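Local structure of benzoylformate Decarboxylase (4K9Q) at residues A[40-45]-A[443-448]; A[47-52]-A[403-408]; A[83-88]-A[151-156]. The protein probably catalyses the thiamine diphosphate-dependent decarboxylation of benzoylformate to benzaldehyde, using a cofactor bound together with magnesium. All blocks are in the same frame, centred on the assembly; numbering follows the deposited sequence.

Interaction 1 of 3, residues A[40-45]-A[443-448]; sequences NYVLAL and VQQKTH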
loop_
_atom_site.group_PDB
_atom_site.type_symbol
_atom_site.label_atom_id
_atom_site.label_comp_id
_atom_site.label_asym_id
_atom_site.label_seq_id
_atom_site.Cartn_x
_atom_site.Cartn_y
_atom_site.Cartn_z
ATOM N N ASN A 40 -15.032 -12.695 -28.457
ATOM C CA ASN A 40 -16.394 -12.386 -28.028
ATOM C C ASN A 40 -16.358 -11.296 -26.972
ATOM O O ASN A 40 -15.622 -11.412 -25.998
ATOM C CB ASN A 40 -17.070 -13.622 -27.442
ATOM C CG ASN A 40 -17.588 -14.570 -28.510
ATOM O OD1 ASN A 40 -17.959 -14.150 -29.607
ATOM N ND2 ASN A 40 -17.632 -15.855 -28.185
ATOM N N TYR A 41 -17.129 -10.234 -27.177
ATOM C CA TYR A 41 -17.300 -9.200 -26.161
ATOM C C TYR A 41 -18.678 -9.368 -25.554
ATOM O O TYR A 41 -19.682 -9.443 -26.276
ATOM C CB TYR A 41 -17.177 -7.807 -26.772
ATOM C CG TYR A 41 -17.240 -6.685 -25.757
ATOM C CD1 TYR A 41 -18.458 -6.153 -25.354
ATOM C CD2 TYR A 41 -16.079 -6.164 -25.194
ATOM C CE1 TYR A 41 -18.519 -5.136 -24.428
ATOM C CE2 TYR A 41 -16.130 -5.136 -24.267
ATOM C CZ TYR A 41 -17.356 -4.624 -23.889
ATOM O OH TYR A 41 -17.426 -3.605 -22.967
ATOM N N VAL A 42 -18.717 -9.420 -24.230
ATOM C CA VAL A 42 -19.963 -9.579 -23.491
ATOM C C VAL A 42 -20.213 -8.344 -22.633
ATOM O O VAL A 42 -19.504 -8.107 -21.646
ATOM C CB VAL A 42 -19.928 -10.827 -22.578
ATOM C CG1 VAL A 42 -21.210 -10.925 -21.741
ATOM C CG2 VAL A 42 -19.718 -12.089 -23.396
ATOM N N LEU A 43 -21.227 -7.564 -23.002
ATOM C CA LEU A 43 -21.572 -6.354 -22.264
ATOM C C LEU A 43 -22.329 -6.691 -20.999
ATOM O O LEU A 43 -23.264 -7.505 -21.027
ATOM C CB LEU A 43 -22.442 -5.423 -23.127
ATOM C CG LEU A 43 -22.988 -4.185 -22.415
ATOM C CD1 LEU A 43 -21.860 -3.198 -22.064
ATOM C CD2 LEU A 43 -24.082 -3.512 -23.261
ATOM N N ALA A 44 -21.933 -6.068 -19.890
ATOM C CA ALA A 44 -22.821 -5.994 -18.733
ATOM C C ALA A 44 -22.974 -4.535 -18.290
ATOM O O ALA A 44 -22.110 -3.693 -18.568
ATOM C CB ALA A 44 -22.312 -6.872 -17.598
ATOM N N LEU A 45 -24.083 -4.244 -17.620
ATOM C CA LEU A 45 -24.483 -2.867 -17.346
ATOM C C LEU A 45 -23.812 -2.237 -16.140
ATOM O O LEU A 45 -23.902 -1.024 -15.965
ATOM C CB LEU A 45 -26.000 -2.782 -17.137
ATOM C CG LEU A 45 -26.891 -3.183 -18.319
ATOM C CD1 LEU A 45 -28.334 -3.201 -17.843
ATOM C CD2 LEU A 45 -26.701 -2.222 -19.489
ATOM N N VAL A 443 -30.306 -12.102 -20.754
ATOM C CA VAL A 443 -31.303 -11.940 -21.809
ATOM C C VAL A 443 -30.648 -11.656 -23.167
ATOM O O VAL A 443 -30.968 -12.301 -24.172
ATOM C CB VAL A 443 -32.319 -10.845 -21.447
ATOM C CG1 VAL A 443 -33.271 -10.613 -22.596
ATOM C CG2 VAL A 443 -33.100 -11.266 -20.201
ATOM N N GLN A 444 -29.721 -10.705 -23.190
ATOM C CA GLN A 444 -29.094 -10.290 -24.438
ATOM C C GLN A 444 -28.249 -11.394 -25.067
ATOM O O GLN A 444 -28.181 -11.502 -26.295
ATOM C CB GLN A 444 -28.256 -9.020 -24.232
ATOM C CG GLN A 444 -29.085 -7.784 -23.952
ATOM C CD GLN A 444 -29.978 -7.421 -25.115
ATOM O OE1 GLN A 444 -29.551 -7.437 -26.270
ATOM N NE2 GLN A 444 -31.228 -7.108 -24.821
ATOM N N GLN A 445 -27.610 -12.212 -24.229
ATOM C CA GLN A 445 -26.794 -13.324 -24.711
ATOM C C GLN A 445 -27.622 -14.593 -24.934
ATOM O O GLN A 445 -27.109 -15.594 -25.435
ATOM C CB GLN A 445 -25.641 -13.621 -23.741
ATOM C CG GLN A 445 -24.670 -12.463 -23.541
ATOM C CD GLN A 445 -23.886 -12.116 -24.804
ATOM O OE1 GLN A 445 -23.448 -12.999 -25.543
ATOM N NE2 GLN A 445 -23.712 -10.825 -25.052
ATOM N N LYS A 446 -28.898 -14.535 -24.562
ATOM C CA LYS A 446 -29.811 -15.679 -24.650
ATOM C C LYS A 446 -29.305 -16.903 -23.882
ATOM O O LYS A 446 -29.474 -18.040 -24.322
ATOM C CB LYS A 446 -30.104 -16.021 -26.119
ATOM C CG LYS A 446 -30.725 -14.863 -26.882
ATOM C CD LYS A 446 -31.007 -15.221 -28.332
ATOM C CE LYS A 446 -31.724 -14.079 -29.028
ATOM N NZ LYS A 446 -30.947 -12.806 -28.941
ATOM N N THR A 447 -28.706 -16.668 -22.720
ATOM C CA THR A 447 -28.280 -17.770 -21.856
ATOM C C THR A 447 -29.479 -18.464 -21.220
ATOM O O THR A 447 -30.488 -17.820 -20.875
ATOM C CB THR A 447 -27.323 -17.299 -20.721
ATOM O OG1 THR A 447 -27.948 -16.249 -19.971
ATOM C CG2 THR A 447 -26.011 -16.783 -21.303
ATOM N N HIS A 448 -29.375 -19.779 -21.063
ATOM C CA HIS A 448 -30.446 -20.533 -20.429
ATOM C C HIS A 448 -30.213 -20.534 -18.923
ATOM O O HIS A 448 -29.465 -21.359 -18.391
ATOM C CB HIS A 448 -30.507 -21.957 -20.973
ATOM C CG HIS A 448 -31.786 -22.665 -20.651
ATOM N ND1 HIS A 448 -32.057 -23.946 -21.081
ATOM C CD2 HIS A 448 -32.869 -22.268 -19.940
ATOM C CE1 HIS A 448 -33.250 -24.309 -20.647
ATOM N NE2 HIS A 448 -33.767 -23.307 -19.956
HETATM O O HOH W 1 -24.747 -8.714 -23.112
#
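Val42 and Gln445 meet through a single methyl: CG1 of Val42 lies 4.2 Å from Gln445 CG and just as far from Gln445 NE2, a loose van der Waals touch, apolar at CG, with the two side chains slanting across each other. The valine puts this methyl beside its own carbonyl carbon, with CG1 anti to the backbone N (chi1 176°). Gln445 answers with a chain bent at chi2 (-66°), CG beside its backbone N, which turns the amide to the strand. No direct hydrogen bond joins the segments, NE2 of Gln445 staying 4.4 Å from Tyr41 O. One water accepts from Gln445 NE2 at 3.0 Å and donates to Leu43 O at 2.8 Å. The same carbonyl is hydrogen-bonded to Thr441 OG1, one turn back in the glutamine's helix; Leu43 O is thus held directly by Thr441 and through water by Gln445. Just past Gln445, Lys446 takes positive phi and closes the helix in a Schellman motif. The contact sets the C-terminal end of helix 438-445 beside strand 40-43, the outermost within this chain of the N-terminal sheet, with helix 403-417 touching Gln445 through Leu412 and the second subunit packing its Pro475 on Tyr41.

Interaction 2 of 3, residues A[47-52]-A[403-408]; sequences EASVVA and DLPAAV. With TPP (thiamine diphosphate), chain D.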
loop_
_atom_site.group_PDB
_atom_site.type_symbol
_atom_site.label_atom_id
_atom_site.label_comp_id
_atom_site.label_asym_id
_atom_site.label_seq_id
_atom_site.Cartn_x
_atom_site.Cartn_y
_atom_site.Cartn_z
ATOM N N GLU A 47 -20.259 -2.908 -13.222
ATOM C CA GLU A 47 -18.998 -3.633 -13.170
ATOM C C GLU A 47 -18.937 -4.808 -12.191
ATOM O O GLU A 47 -18.141 -5.720 -12.380
ATOM C CB GLU A 47 -17.832 -2.660 -12.964
ATOM C CG GLU A 47 -17.659 -1.678 -14.122
ATOM C CD GLU A 47 -18.533 -0.428 -14.018
ATOM O OE1 GLU A 47 -19.429 -0.362 -13.139
ATOM O OE2 GLU A 47 -18.315 0.494 -14.840
ATOM N N ALA A 48 -19.769 -4.808 -11.153
ATOM C CA ALA A 48 -19.843 -5.988 -10.301
ATOM C C ALA A 48 -20.301 -7.173 -11.154
ATOM O O ALA A 48 -19.767 -8.280 -11.034
ATOM C CB ALA A 48 -20.793 -5.761 -9.122
ATOM N N SER A 49 -21.285 -6.942 -12.027
ATOM C CA SER A 49 -21.766 -8.019 -12.895
ATOM C C SER A 49 -20.692 -8.428 -13.904
ATOM O O SER A 49 -20.526 -9.612 -14.185
ATOM C CB SER A 49 -23.062 -7.629 -13.608
ATOM O OG SER A 49 -24.166 -7.695 -12.708
ATOM N N VAL A 50 -19.969 -7.452 -14.447
ATOM C CA VAL A 50 -18.886 -7.739 -15.392
ATOM C C VAL A 50 -17.903 -8.766 -14.814
ATOM O O VAL A 50 -17.608 -9.791 -15.435
ATOM C CB VAL A 50 -18.114 -6.464 -15.755
ATOM C CG1 VAL A 50 -16.864 -6.813 -16.562
ATOM C CG2 VAL A 50 -19.020 -5.489 -16.539
ATOM N N VAL A 51 -17.417 -8.492 -13.609
ATOM C CA VAL A 51 -16.431 -9.363 -12.981
ATOM C C VAL A 51 -17.031 -10.734 -12.650
ATOM O O VAL A 51 -16.414 -11.767 -12.916
ATOM C CB VAL A 51 -15.828 -8.700 -11.737
ATOM C CG1 VAL A 51 -14.960 -9.697 -10.946
ATOM C CG2 VAL A 51 -14.989 -7.497 -12.164
ATOM N N ALA A 52 -18.236 -10.752 -12.090
ATOM C CA ALA A 52 -18.846 -12.033 -11.718
ATOM C C ALA A 52 -19.184 -12.928 -12.927
ATOM O O ALA A 52 -19.038 -14.144 -12.866
ATOM C CB ALA A 52 -20.076 -11.812 -10.827
ATOM N N ASP A 403 -23.577 -14.245 -7.316
ATOM C CA ASP A 403 -24.155 -15.446 -7.929
ATOM C C ASP A 403 -25.082 -15.179 -9.107
ATOM O O ASP A 403 -25.091 -15.937 -10.083
ATOM C CB ASP A 403 -24.835 -16.330 -6.878
ATOM C CG ASP A 403 -23.820 -17.049 -5.993
ATOM O OD1 ASP A 403 -23.416 -18.169 -6.369
ATOM O OD2 ASP A 403 -23.407 -16.482 -4.952
ATOM N N LEU A 404 -25.863 -14.106 -9.029
ATOM C CA LEU A 404 -26.766 -13.785 -10.120
ATOM C C LEU A 404 -26.008 -13.600 -11.445
ATOM O O LEU A 404 -26.296 -14.291 -12.419
ATOM C CB LEU A 404 -27.657 -12.586 -9.774
ATOM C CG LEU A 404 -28.757 -12.267 -10.792
ATOM C CD1 LEU A 404 -29.828 -11.421 -10.132
ATOM C CD2 LEU A 404 -28.187 -11.565 -12.023
ATOM N N PRO A 405 -25.024 -12.689 -11.481
ATOM C CA PRO A 405 -24.221 -12.610 -12.709
ATOM C C PRO A 405 -23.321 -13.836 -12.949
ATOM O O PRO A 405 -23.104 -14.213 -14.108
ATOM C CB PRO A 405 -23.410 -11.315 -12.532
ATOM C CG PRO A 405 -23.440 -11.030 -11.051
ATOM C CD PRO A 405 -24.741 -11.584 -10.543
ATOM N N ALA A 406 -22.823 -14.480 -11.899
ATOM C CA ALA A 406 -21.961 -15.644 -12.134
ATOM C C ALA A 406 -22.721 -16.750 -12.877
ATOM O O ALA A 406 -22.143 -17.458 -13.717
ATOM C CB ALA A 406 -21.363 -16.173 -10.830
ATOM N N ALA A 407 -24.015 -16.876 -12.581
ATOM C CA ALA A 407 -24.878 -17.832 -13.269
ATOM C C ALA A 407 -24.866 -17.601 -14.774
ATOM O O ALA A 407 -24.834 -18.557 -15.553
ATOM C CB ALA A 407 -26.303 -17.746 -12.740
ATOM N N VAL A 408 -24.908 -16.333 -15.177
ATOM C CA VAL A 408 -24.837 -15.995 -16.597
ATOM C C VAL A 408 -23.507 -16.461 -17.178
ATOM O O VAL A 408 -23.457 -16.984 -18.287
ATOM C CB VAL A 408 -25.040 -14.481 -16.855
ATOM C CG1 VAL A 408 -24.771 -14.147 -18.317
ATOM C CG2 VAL A 408 -26.454 -14.046 -16.456
HETATM N "N1'" TPP D . -18.633 2.920 -15.906
HETATM C "C2'" TPP D . -18.606 3.848 -14.877
HETATM C CM2 TPP D . -18.807 3.412 -13.456
HETATM N "N3'" TPP D . -18.375 5.186 -15.136
HETATM C "C4'" TPP D . -18.179 5.608 -16.428
HETATM N "N4'" TPP D . -17.943 6.896 -16.669
HETATM C "C5'" TPP D . -18.242 4.687 -17.475
HETATM C "C6'" TPP D . -18.452 3.333 -17.217
HETATM C "C7'" TPP D . -18.024 5.149 -18.892
HETATM N N3 TPP D . -19.085 5.941 -19.498
HETATM C C2 TPP D . -19.058 7.320 -19.639
HETATM S S1 TPP D . -20.350 7.933 -20.378
HETATM C C5 TPP D . -20.993 6.461 -20.560
HETATM C C4 TPP D . -20.214 5.426 -20.052
HETATM C CM4 TPP D . -20.567 3.960 -20.082
HETATM C C6 TPP D . -22.312 6.394 -21.277
HETATM C C7 TPP D . -23.460 7.120 -20.596
HETATM O O7 TPP D . -24.613 6.707 -21.292
HETATM P PA TPP D . -26.065 7.309 -20.950
HETATM O O1A TPP D . -26.211 7.406 -19.458
HETATM O O2A TPP D . -27.135 6.452 -21.548
HETATM O O3A TPP D . -25.998 8.823 -21.485
HETATM P PB TPP D . -25.988 9.346 -23.005
HETATM O O1B TPP D . -24.555 9.571 -23.364
HETATM O O2B TPP D . -26.758 10.648 -22.999
HETATM O O3B TPP D . -26.587 8.336 -23.930
#
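Pro405 lays its ring against Ser49 and Ala52, two residues one turn apart on helix 47-61. Ala52 CB and Pro405 CG, 3.5 Å apart, are tighter than usual for two carbons. Pro405 CB rests 3.7 Å from Ser49 CA, and the serine hydroxyl oxygen comes equally near it, OG to CB measuring 3.7 Å. OG reaches the ring because it stands anti to the carbonyl carbon, beside the backbone N (chi1 -76°). Next along, Ala406 brings its backbone up: CA lies 3.4 Å from Ala52 O, a CA-H...O contact with 147° at the hydrogen.

Behind these atoms the two helical segments cross at -47° with their axes only 8.0 Å apart, a spacing that alanine, serine and proline permit. Proline sits in the first turn of helix 403-417, where a missing N-H costs no helical bond. Cys81 of helix 79-88 closes in on Ala52, and Ser435 on Ser49. At the start of the other helix, Glu47 OE2 lies 2.7 Å from N1' of a thiamine diphosphate whose further hydrogen bonds come from the second subunit, including Ser431 and Gly460 there. Asn77 ND2 holds the other carboxylate oxygen, Glu47 OE1. This is the glutamate-to-pyrimidine pairing characteristic of thiamine diphosphate enzymes, where it is thought to activate the aminopyrimidine.

No conventional hydrogen bond joins the two segments, so here the union depends on close fit, and it ties the helix carrying the cofactor-facing glutamate directly to the C-terminal domain.

Interaction 3 of 3, residues A[83-88]-A[151-156]; sequences LTAYQN and QGPVFL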
loop_
_atom_site.group_PDB
_atom_site.type_symbol
_atom_site.label_atom_id
_atom_site.label_comp_id
_atom_site.label_asym_id
_atom_site.label_seq_id
_atom_site.Cartn_x
_atom_site.Cartn_y
_atom_site.Cartn_z
ATOM N N LEU A 83 -12.829 -9.112 -4.939
ATOM C CA LEU A 83 -12.533 -9.820 -3.698
ATOM C C LEU A 83 -13.013 -11.266 -3.833
ATOM O O LEU A 83 -12.295 -12.215 -3.519
ATOM C CB LEU A 83 -13.216 -9.115 -2.514
ATOM C CG LEU A 83 -13.059 -9.623 -1.076
ATOM C CD1 LEU A 83 -13.467 -8.541 -0.082
ATOM C CD2 LEU A 83 -13.893 -10.877 -0.840
ATOM N N THR A 84 -14.230 -11.445 -4.335
ATOM C CA THR A 84 -14.787 -12.785 -4.444
ATOM C C THR A 84 -14.024 -13.647 -5.463
ATOM O O THR A 84 -13.745 -14.822 -5.206
ATOM C CB THR A 84 -16.280 -12.717 -4.762
ATOM O OG1 THR A 84 -16.949 -12.041 -3.683
ATOM C CG2 THR A 84 -16.865 -14.119 -4.956
ATOM N N ALA A 85 -13.663 -13.064 -6.605
ATOM C CA ALA A 85 -12.851 -13.798 -7.589
ATOM C C ALA A 85 -11.522 -14.253 -6.974
ATOM O O ALA A 85 -11.047 -15.361 -7.228
ATOM C CB ALA A 85 -12.598 -12.939 -8.818
ATOM N N TYR A 86 -10.918 -13.392 -6.160
ATOM C CA TYR A 86 -9.670 -13.721 -5.491
ATOM C C TYR A 86 -9.866 -14.923 -4.562
ATOM O O TYR A 86 -9.075 -15.864 -4.583
ATOM C CB TYR A 86 -9.166 -12.507 -4.696
ATOM C CG TYR A 86 -7.806 -12.684 -4.081
ATOM C CD1 TYR A 86 -7.670 -13.212 -2.798
ATOM C CD2 TYR A 86 -6.651 -12.307 -4.778
ATOM C CE1 TYR A 86 -6.408 -13.366 -2.216
ATOM C CE2 TYR A 86 -5.391 -12.464 -4.206
ATOM C CZ TYR A 86 -5.282 -12.989 -2.932
ATOM O OH TYR A 86 -4.040 -13.139 -2.364
ATOM N N GLN A 87 -10.922 -14.905 -3.752
ATOM C CA GLN A 87 -11.145 -16.004 -2.813
ATOM C C GLN A 87 -11.617 -17.291 -3.511
ATOM O O GLN A 87 -11.377 -18.389 -3.016
ATOM C CB GLN A 87 -12.074 -15.566 -1.663
ATOM C CG GLN A 87 -11.437 -14.433 -0.841
ATOM C CD GLN A 87 -12.106 -14.174 0.488
ATOM O OE1 GLN A 87 -13.320 -14.313 0.622
ATOM N NE2 GLN A 87 -11.309 -13.784 1.488
ATOM N N ASN A 88 -12.250 -17.141 -4.674
ATOM C CA ASN A 88 -12.630 -18.272 -5.539
ATOM C C ASN A 88 -11.398 -18.882 -6.226
ATOM O O ASN A 88 -11.480 -19.976 -6.804
ATOM C CB ASN A 88 -13.578 -17.805 -6.652
ATOM C CG ASN A 88 -15.015 -17.606 -6.185
ATOM O OD1 ASN A 88 -15.418 -18.052 -5.103
ATOM N ND2 ASN A 88 -15.807 -16.937 -7.023
ATOM N N GLN A 151 -4.229 -20.218 -8.119
ATOM C CA GLN A 151 -4.679 -19.299 -9.154
ATOM C C GLN A 151 -5.478 -18.121 -8.575
ATOM O O GLN A 151 -6.003 -18.185 -7.457
ATOM C CB GLN A 151 -5.469 -20.048 -10.231
ATOM C CG GLN A 151 -4.665 -21.171 -10.894
ATOM C CD GLN A 151 -5.432 -21.852 -12.014
ATOM O OE1 GLN A 151 -6.660 -21.967 -11.964
ATOM N NE2 GLN A 151 -4.708 -22.313 -13.036
ATOM N N GLY A 152 -5.549 -17.035 -9.331
ATOM C CA GLY A 152 -6.234 -15.849 -8.851
ATOM C C GLY A 152 -6.125 -14.685 -9.804
ATOM O O GLY A 152 -5.377 -14.746 -10.783
ATOM N N PRO A 153 -6.885 -13.614 -9.538
ATOM C CA PRO A 153 -6.969 -12.496 -10.480
ATOM C C PRO A 153 -5.770 -11.561 -10.417
ATOM O O PRO A 153 -5.105 -11.437 -9.383
ATOM C CB PRO A 153 -8.242 -11.757 -10.032
ATOM C CG PRO A 153 -8.330 -12.039 -8.574
ATOM C CD PRO A 153 -7.813 -13.454 -8.401
ATOM N N VAL A 154 -5.507 -10.909 -11.541
ATOM C CA VAL A 154 -4.452 -9.905 -11.653
ATOM C C VAL A 154 -5.036 -8.652 -12.313
ATOM O O VAL A 154 -6.108 -8.703 -12.929
ATOM C CB VAL A 154 -3.270 -10.426 -12.490
ATOM C CG1 VAL A 154 -2.621 -11.627 -11.820
ATOM C CG2 VAL A 154 -3.745 -10.803 -13.885
ATOM N N PHE A 155 -4.341 -7.522 -12.173
ATOM C CA PHE A 155 -4.868 -6.255 -12.677
ATOM C C PHE A 155 -3.839 -5.508 -13.515
ATOM O O PHE A 155 -2.699 -5.311 -13.076
ATOM C CB PHE A 155 -5.322 -5.356 -11.523
ATOM C CG PHE A 155 -5.709 -3.968 -11.960
ATOM C CD1 PHE A 155 -6.867 -3.764 -12.700
ATOM C CD2 PHE A 155 -4.912 -2.873 -11.658
ATOM C CE1 PHE A 155 -7.237 -2.487 -13.118
ATOM C CE2 PHE A 155 -5.285 -1.585 -12.074
ATOM C CZ PHE A 155 -6.439 -1.401 -12.815
ATOM N N LEU A 156 -4.249 -5.096 -14.720
ATOM C CA LEU A 156 -3.434 -4.219 -15.569
ATOM C C LEU A 156 -4.161 -2.904 -15.831
ATOM O O LEU A 156 -5.336 -2.906 -16.216
ATOM C CB LEU A 156 -3.152 -4.883 -16.922
ATOM C CG LEU A 156 -2.337 -6.177 -16.928
ATOM C CD1 LEU A 156 -2.244 -6.714 -18.350
ATOM C CD2 LEU A 156 -0.955 -5.923 -16.347
HETATM O O HOH W 2 -6.491 -15.827 -5.359
#
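Tyr86 and Pro153 meet where helix segment 83-88 passes over the extended chain leading into strand 154-159, the CA atoms of Tyr86 and Gly152 being 5.3 Å apart. The proline ring does the touching from the strand side, and it presses mainly on helix backbone: Pro153 CD comes within 3.5 Å of Tyr86 CA and lies 3.9 Å from Ala85 O. Its CG reaches toward the methyl of Ala85, a lighter apolar touch of 4.4 Å between CG and Ala85 CB. The side chains of Tyr86 and Pro153 cross at about a right angle, and Pro153 CD meets the ring obliquely near Tyr86 CD2, at 4.0 Å. The tyrosine has CG anti to the backbone N (chi1 -174°), which sends the ring outward from the helix, past the proline.

A water sits over the centre of one face of the Tyr86 ring, 3.5 Å above its plane. It lies 2.7 Å from Tyr86 O and within hydrogen-bonding reach of Gln151 O, and could link the two backbones. Gly152, almost fully stretched in both backbone angles, occupies a spot where a CB would crowd the proline's own CD.

With an alanine in place of Pro153, CG and CD are gone, which would probably open a gap under Tyr86 and Ala85 and let the approach to the strand flex. Asn88 bonds to Asp55 of helix 47-61 and to Ala396 N. Strand 154-159 lies next to strand 93-98 in the parallel sheet of the N-terminal domain, and the proline packs a helix of that domain on the chain entering its sheet. The joining chemistry is therefore apolar packing of a rigid ring on a helix backbone, with the water a possible polar link.

Overall arrangement
Interactions 1 and 2 span the N-terminal and C-terminal cofactor-binding domains, whereas interaction 3 stays beside the N-terminal sheet, joining helix 79-88 to the chain that leads into strand 154-159. The first two adjoin: strand 40-43 runs on into helix 47-61, and Ala44 CB packs 3.7 Å from Val50 CG2. Interaction 2 is buried, made by small residues at close range, without a hydrogen bond across the segments. Interaction 1, only partly buried near the second subunit, is looser and relies on a bridging water. Interaction 3 combines both manners, a buried proline with a water alongside. Its centre lies about 14 Å from that of interaction 2, whose helix 47-61 also touches Ala85 and Asn88 of interaction 3.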